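PDB 4HTL: beta-glucoside kinase from Listeria monocytogenes, which catalyses the ATP-dependent phosphorylation of cellobiose to cellobiose-6'-phosphate and may also act as a transcriptional regulator of the cellobiose-PTS operon. Local coordinates for residues Gln42-Met47 with Arg82-Phe87; Phe126-Ile131 with His240-Gly245. All blocks are in the same frame, centred on the assembly; numbering follows the deposited sequence.

The two contacts lie in the two parts of a ROK-family sugar kinase, each built round a five-stranded mixed sheet of strand order 3-2-1-4-5, as expected of the actin-like ATPase superfamily. Interaction 1 packs helix 40-52 against the loop before strand 87-88, beside the sheet that holds strand 6-11; interaction 2 joins two neighbouring strands inside the other sheet. Their centres are 27 Å apart and their nearest atoms about 18 Å, with no touch. The ATP site inferred by similarity at residues 8-14 lies near interaction 1, where the side chain of Ile43 is about 4 Å from that of Ile11; in interaction 2 that of Thr130 is about 10 Å from that of Asp10.

Interaction 1. Residues Gln42-Met47 with Arg82-Phe87; sequences QILAEM and RRFDNF
Arg83 meets Leu44 through its guanidinium, one face of which is covered by Leu44 CD1, 4.0 Å from Arg83 NH2; the leucine lies across the arginine. The arginine starts with CG anti to the backbone N (chi1 170°) and bends at chi2, which brings the group back over its own segment, where NH1 lies above one face of the Phe87 ring, offset toward the rim. Its charge is met by a salt bridge from NE to Asp41, just ahead of the 42-47 segment. Phe84 makes the largest contribution from the loop. Its ring offers its edge to the helix: Leu44 CG is 3.9 Å from Phe84 CE1 and Ile43 CG2 is 4.0 Å from Phe84 CZ, both near the ring plane. Leu44 and Phe84 run antiparallel past one another, and both leucine methyls lie close to CE1. Arg82 grips Asp85 side-on, Arg82 NE to Asp85 OD2 at 2.7 Å and Arg82 NH2 to Asp85 OD1 at 2.8 Å, a pairing that ties the two ends of this turn together. Asn86 and Phe87 form a G1 beta bulge opposite Ile75. The Phe87 ring receives Leu44 CD2 at its edge, 4.2 Å from Phe87 CE2, while Trp92 of helix 89-97 meets both Phe87 and Leu44. Ile43 and Phe84 also touch Ile11 of strand 6-11. No hydrogen bond crosses between the two segments: helix and loop are held by apolar packing round Leu44, with the Arg83-Asp41 ion pair adding a polar tie at its margin.

Interaction 2. Residues Phe126-Ile131 with His240-Gly245; sequences FLCLTI and HIFIGG
Strands 126-131 and 240-244 run parallel, their axes 4.6 Å apart at closest approach and inclined by 21°, with a ladder of five backbone hydrogen bonds that opens at Leu127 N to His240 O (3.1 Å) and closes at Ile131 N to Gly244 O (2.9 Å). On one face of the sheet the Phe126 and Phe242 rings meet at a slant, planes at 67°, with Phe126 CD2 3.5 Å from Phe242 CD2 at the edge of the Phe242 ring. With CG set between its backbone N and carbonyl carbon, the Phe126 ring is placed beside that of Phe242. Cys128 SG also lies at the edge of the Phe242 ring, 4.3 Å from Phe242 CB, and helix 106-117 covers this face through Leu111. The other face is aliphatic: Leu129 CB meets Ile241 CG2 at 4.2 Å, and Ile131 CD1 reaches Ile243 CG2 at 4.0 Å, under helix 212-236. Beyond Gly244, Gly245 CA passes 3.7 Å from Thr130 CG2, with a positive phi of 99° that suits glycine. Regular backbone bonding between largely apolar layers thus fixes these two inner strands, while at Gly245 a side chain would run into Thr130 CG2 and Ile131 O.

Interaction 1. Residues Gln42-Met47 with Arg82-Phe87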
loop_
_atom_site.group_PDB
_atom_site.type_symbol
_atom_site.label_atom_id
_atom_site.label_comp_id
_atom_site.label_asym_id
_atom_site.label_seq_id
_atom_site.Cartn_x
_atom_site.Cartn_y
_atom_site.Cartn_z
ATOM N N GLN A 42 19.336 28.783 2.409
ATOM C CA GLN A 42 20.362 28.632 1.389
ATOM C C GLN A 42 19.720 28.153 0.088
ATOM O O GLN A 42 20.047 28.633 -0.977
ATOM C CB GLN A 42 21.427 27.642 1.852
ATOM C CG GLN A 42 22.667 27.617 0.973
ATOM C CD GLN A 42 23.372 28.963 0.918
ATOM O OE1 GLN A 42 23.376 29.716 1.890
ATOM N NE2 GLN A 42 23.959 29.272 -0.229
ATOM N N ILE A 43 18.771 27.213 0.188
ATOM C CA ILE A 43 18.114 26.730 -1.015
ATOM C C ILE A 43 17.379 27.860 -1.730
ATOM O O ILE A 43 17.462 27.975 -2.971
ATOM C CB ILE A 43 17.135 25.541 -0.741
ATOM C CG1 ILE A 43 17.923 24.287 -0.314
ATOM C CG2 ILE A 43 16.225 25.284 -1.940
ATOM C CD1 ILE A 43 17.098 23.257 0.410
ATOM N N LEU A 44 16.678 28.709 -0.970
ATOM C CA LEU A 44 15.951 29.805 -1.582
ATOM C C LEU A 44 16.917 30.781 -2.245
ATOM O O LEU A 44 16.625 31.352 -3.324
ATOM C CB LEU A 44 15.074 30.500 -0.565
ATOM C CG LEU A 44 13.937 29.647 0.021
ATOM C CD1 LEU A 44 13.314 30.400 1.175
ATOM C CD2 LEU A 44 12.914 29.332 -1.060
ATOM N N ALA A 45 18.071 30.959 -1.620
ATOM C CA ALA A 45 19.101 31.882 -2.145
ATOM C C ALA A 45 19.659 31.352 -3.480
ATOM O O ALA A 45 19.714 32.077 -4.486
ATOM C CB ALA A 45 20.194 32.038 -1.127
ATOM N N GLU A 46 20.005 30.065 -3.496
ATOM C CA GLU A 46 20.467 29.409 -4.725
ATOM C C GLU A 46 19.415 29.496 -5.832
ATOM O O GLU A 46 19.746 29.741 -7.005
ATOM C CB GLU A 46 20.834 27.961 -4.470
ATOM C CG GLU A 46 21.952 27.682 -3.492
ATOM C CD GLU A 46 23.343 27.923 -4.029
ATOM O OE1 GLU A 46 23.511 28.117 -5.275
ATOM O OE2 GLU A 46 24.267 27.870 -3.174
HETATM N N MSE A 47 18.144 29.325 -5.483
HETATM C CA MSE A 47 17.084 29.484 -6.479
HETATM C C MSE A 47 17.046 30.878 -7.092
HETATM O O MSE A 47 16.964 31.030 -8.331
HETATM C CB MSE A 47 15.716 29.165 -5.866
HETATM C CG MSE A 47 15.537 27.712 -5.606
HETATM SE SE MSE A 47 13.911 27.317 -4.656
HETATM C CE MSE A 47 13.874 25.444 -4.963
ATOM N N ARG A 82 13.576 22.129 7.771
ATOM C CA ARG A 82 12.629 22.709 8.745
ATOM C C ARG A 82 12.080 24.064 8.261
ATOM O O ARG A 82 10.933 24.413 8.547
ATOM C CB ARG A 82 13.269 22.887 10.139
ATOM C CG ARG A 82 13.649 21.611 10.880
ATOM C CD ARG A 82 12.445 20.925 11.532
ATOM N NE ARG A 82 11.499 20.480 10.519
ATOM C CZ ARG A 82 11.666 19.410 9.732
ATOM N NH1 ARG A 82 12.739 18.625 9.864
ATOM N NH2 ARG A 82 10.751 19.123 8.799
ATOM N N ARG A 83 12.893 24.822 7.525
ATOM C CA ARG A 83 12.461 26.120 6.997
ATOM C C ARG A 83 11.220 26.030 6.091
ATOM O O ARG A 83 10.470 27.006 5.950
ATOM C CB ARG A 83 13.632 26.834 6.264
ATOM C CG ARG A 83 13.277 28.099 5.465
ATOM C CD ARG A 83 12.888 29.306 6.319
ATOM N NE ARG A 83 12.526 30.445 5.468
ATOM C CZ ARG A 83 11.311 30.696 4.969
ATOM N NH1 ARG A 83 10.278 29.893 5.221
ATOM N NH2 ARG A 83 11.118 31.766 4.204
ATOM N N PHE A 84 11.008 24.868 5.480
ATOM C CA PHE A 84 9.904 24.687 4.567
ATOM C C PHE A 84 8.660 24.071 5.251
ATOM O O PHE A 84 7.648 23.864 4.588
ATOM C CB PHE A 84 10.339 23.823 3.366
ATOM C CG PHE A 84 11.329 24.475 2.422
ATOM C CD1 PHE A 84 11.725 25.805 2.553
ATOM C CD2 PHE A 84 11.878 23.740 1.380
ATOM C CE1 PHE A 84 12.636 26.381 1.679
ATOM C CE2 PHE A 84 12.775 24.319 0.492
ATOM C CZ PHE A 84 13.156 25.644 0.645
ATOM N N ASP A 85 8.708 23.784 6.552
ATOM C CA ASP A 85 7.477 23.353 7.267
ATOM C C ASP A 85 6.398 24.440 7.197
ATOM O O ASP A 85 6.644 25.605 7.544
ATOM C CB ASP A 85 7.743 23.093 8.750
ATOM C CG ASP A 85 8.621 21.895 9.010
ATOM O OD1 ASP A 85 8.716 20.966 8.165
ATOM O OD2 ASP A 85 9.212 21.876 10.112
ATOM N N ASN A 86 5.196 24.054 6.793
ATOM C CA ASN A 86 4.088 24.996 6.661
ATOM C C ASN A 86 4.496 26.222 5.832
ATOM O O ASN A 86 4.196 27.358 6.214
ATOM C CB ASN A 86 3.565 25.427 8.056
ATOM C CG ASN A 86 2.296 26.225 7.960
ATOM O OD1 ASN A 86 1.471 25.981 7.082
ATOM N ND2 ASN A 86 2.146 27.214 8.831
ATOM N N PHE A 87 5.165 25.977 4.696
ATOM C CA PHE A 87 5.658 27.040 3.818
ATOM C C PHE A 87 5.100 26.860 2.423
ATOM O O PHE A 87 5.288 25.800 1.820
ATOM C CB PHE A 87 7.186 26.963 3.751
ATOM C CG PHE A 87 7.819 27.974 2.854
ATOM C CD1 PHE A 87 7.481 29.332 2.940
ATOM C CD2 PHE A 87 8.804 27.589 1.951
ATOM C CE1 PHE A 87 8.088 30.271 2.111
ATOM C CE2 PHE A 87 9.421 28.534 1.137
ATOM C CZ PHE A 87 9.057 29.868 1.210
#

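Interaction 2. Residues Phe126-Ile131 with His240-Gly245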
loop_
_atom_site.group_PDB
_atom_site.type_symbol
_atom_site.label_atom_id
_atom_site.label_comp_id
_atom_site.label_asym_id
_atom_site.label_seq_id
_atom_site.Cartn_x
_atom_site.Cartn_y
_atom_site.Cartn_z
ATOM N N PHE A 126 2.501 0.540 -10.937
ATOM C CA PHE A 126 3.893 0.260 -10.608
ATOM C C PHE A 126 4.320 1.089 -9.417
ATOM O O PHE A 126 3.665 2.061 -9.061
ATOM C CB PHE A 126 4.825 0.497 -11.790
ATOM C CG PHE A 126 5.055 1.937 -12.181
ATOM C CD1 PHE A 126 4.173 2.600 -13.065
ATOM C CD2 PHE A 126 6.162 2.615 -11.754
ATOM C CE1 PHE A 126 4.428 3.863 -13.477
ATOM C CE2 PHE A 126 6.414 3.895 -12.146
ATOM C CZ PHE A 126 5.549 4.523 -13.051
ATOM N N LEU A 127 5.370 0.619 -8.760
ATOM C CA LEU A 127 5.957 1.313 -7.654
ATOM C C LEU A 127 7.423 1.657 -7.957
ATOM O O LEU A 127 8.096 0.981 -8.714
ATOM C CB LEU A 127 5.916 0.481 -6.388
ATOM C CG LEU A 127 4.588 -0.196 -6.012
ATOM C CD1 LEU A 127 4.748 -1.113 -4.791
ATOM C CD2 LEU A 127 3.534 0.912 -5.734
ATOM N N CYS A 128 7.881 2.706 -7.300
ATOM C CA CYS A 128 9.304 3.032 -7.230
ATOM C C CYS A 128 9.795 2.952 -5.768
ATOM O O CYS A 128 9.253 3.595 -4.848
ATOM C CB CYS A 128 9.545 4.377 -7.753
ATOM S SG CYS A 128 9.236 4.554 -9.527
ATOM N N LEU A 129 10.862 2.213 -5.588
ATOM C CA LEU A 129 11.480 2.008 -4.270
ATOM C C LEU A 129 12.931 2.518 -4.396
ATOM O O LEU A 129 13.678 2.084 -5.265
ATOM C CB LEU A 129 11.433 0.544 -3.921
ATOM C CG LEU A 129 12.258 0.079 -2.701
ATOM C CD1 LEU A 129 11.763 0.723 -1.399
ATOM C CD2 LEU A 129 12.293 -1.449 -2.632
ATOM N N THR A 130 13.302 3.457 -3.530
ATOM C CA THR A 130 14.650 4.076 -3.537
ATOM C C THR A 130 15.345 3.699 -2.253
ATOM O O THR A 130 14.821 3.974 -1.195
ATOM C CB THR A 130 14.523 5.584 -3.710
ATOM O OG1 THR A 130 13.755 5.852 -4.928
ATOM C CG2 THR A 130 15.916 6.218 -3.903
ATOM N N ILE A 131 16.535 3.106 -2.344
ATOM C CA ILE A 131 17.290 2.620 -1.188
ATOM C C ILE A 131 18.703 3.250 -1.206
ATOM O O ILE A 131 19.509 2.979 -2.078
ATOM C CB ILE A 131 17.438 1.107 -1.207
ATOM C CG1 ILE A 131 16.097 0.410 -1.324
ATOM C CG2 ILE A 131 18.201 0.591 0.027
ATOM C CD1 ILE A 131 16.195 -1.082 -1.646
ATOM N N HIS A 240 5.270 -3.977 -11.845
ATOM C CA HIS A 240 6.705 -3.641 -11.836
ATOM C C HIS A 240 7.027 -2.861 -10.579
ATOM O O HIS A 240 6.238 -2.009 -10.148
ATOM C CB HIS A 240 7.105 -2.750 -13.014
ATOM C CG HIS A 240 6.993 -3.406 -14.347
ATOM N ND1 HIS A 240 5.798 -3.766 -14.884
ATOM C CD2 HIS A 240 7.960 -3.749 -15.273
ATOM C CE1 HIS A 240 6.005 -4.310 -16.087
ATOM N NE2 HIS A 240 7.332 -4.315 -16.323
ATOM N N ILE A 241 8.172 -3.155 -9.984
ATOM C CA ILE A 241 8.766 -2.301 -8.960
ATOM C C ILE A 241 10.142 -1.910 -9.440
ATOM O O ILE A 241 11.016 -2.763 -9.651
ATOM C CB ILE A 241 8.860 -2.987 -7.579
ATOM C CG1 ILE A 241 7.443 -3.443 -7.113
ATOM C CG2 ILE A 241 9.517 -2.063 -6.522
ATOM C CD1 ILE A 241 7.443 -4.216 -5.810
ATOM N N PHE A 242 10.319 -0.614 -9.603
ATOM C CA PHE A 242 11.591 -0.058 -10.052
ATOM C C PHE A 242 12.412 0.367 -8.859
ATOM O O PHE A 242 11.958 1.187 -8.033
ATOM C CB PHE A 242 11.376 1.107 -11.011
ATOM C CG PHE A 242 10.576 0.734 -12.249
ATOM C CD1 PHE A 242 11.043 -0.219 -13.119
ATOM C CD2 PHE A 242 9.313 1.273 -12.490
ATOM C CE1 PHE A 242 10.314 -0.617 -14.214
ATOM C CE2 PHE A 242 8.599 0.904 -13.601
ATOM C CZ PHE A 242 9.078 -0.042 -14.449
ATOM N N ILE A 243 13.636 -0.155 -8.776
ATOM C CA ILE A 243 14.453 0.089 -7.604
ATOM C C ILE A 243 15.651 0.941 -7.979
ATOM O O ILE A 243 16.315 0.677 -8.983
ATOM C CB ILE A 243 14.935 -1.213 -6.930
ATOM C CG1 ILE A 243 13.758 -2.212 -6.681
ATOM C CG2 ILE A 243 15.654 -0.830 -5.599
ATOM C CD1 ILE A 243 14.132 -3.589 -6.091
ATOM N N GLY A 244 15.842 2.028 -7.211
ATOM C CA GLY A 244 16.891 2.976 -7.454
ATOM C C GLY A 244 17.569 3.412 -6.167
ATOM O O GLY A 244 17.357 2.829 -5.107
ATOM N N GLY A 245 18.419 4.431 -6.281
ATOM C CA GLY A 245 19.146 4.977 -5.152
ATOM C C GLY A 245 20.575 4.452 -5.077
ATOM O O GLY A 245 21.063 3.766 -5.980
#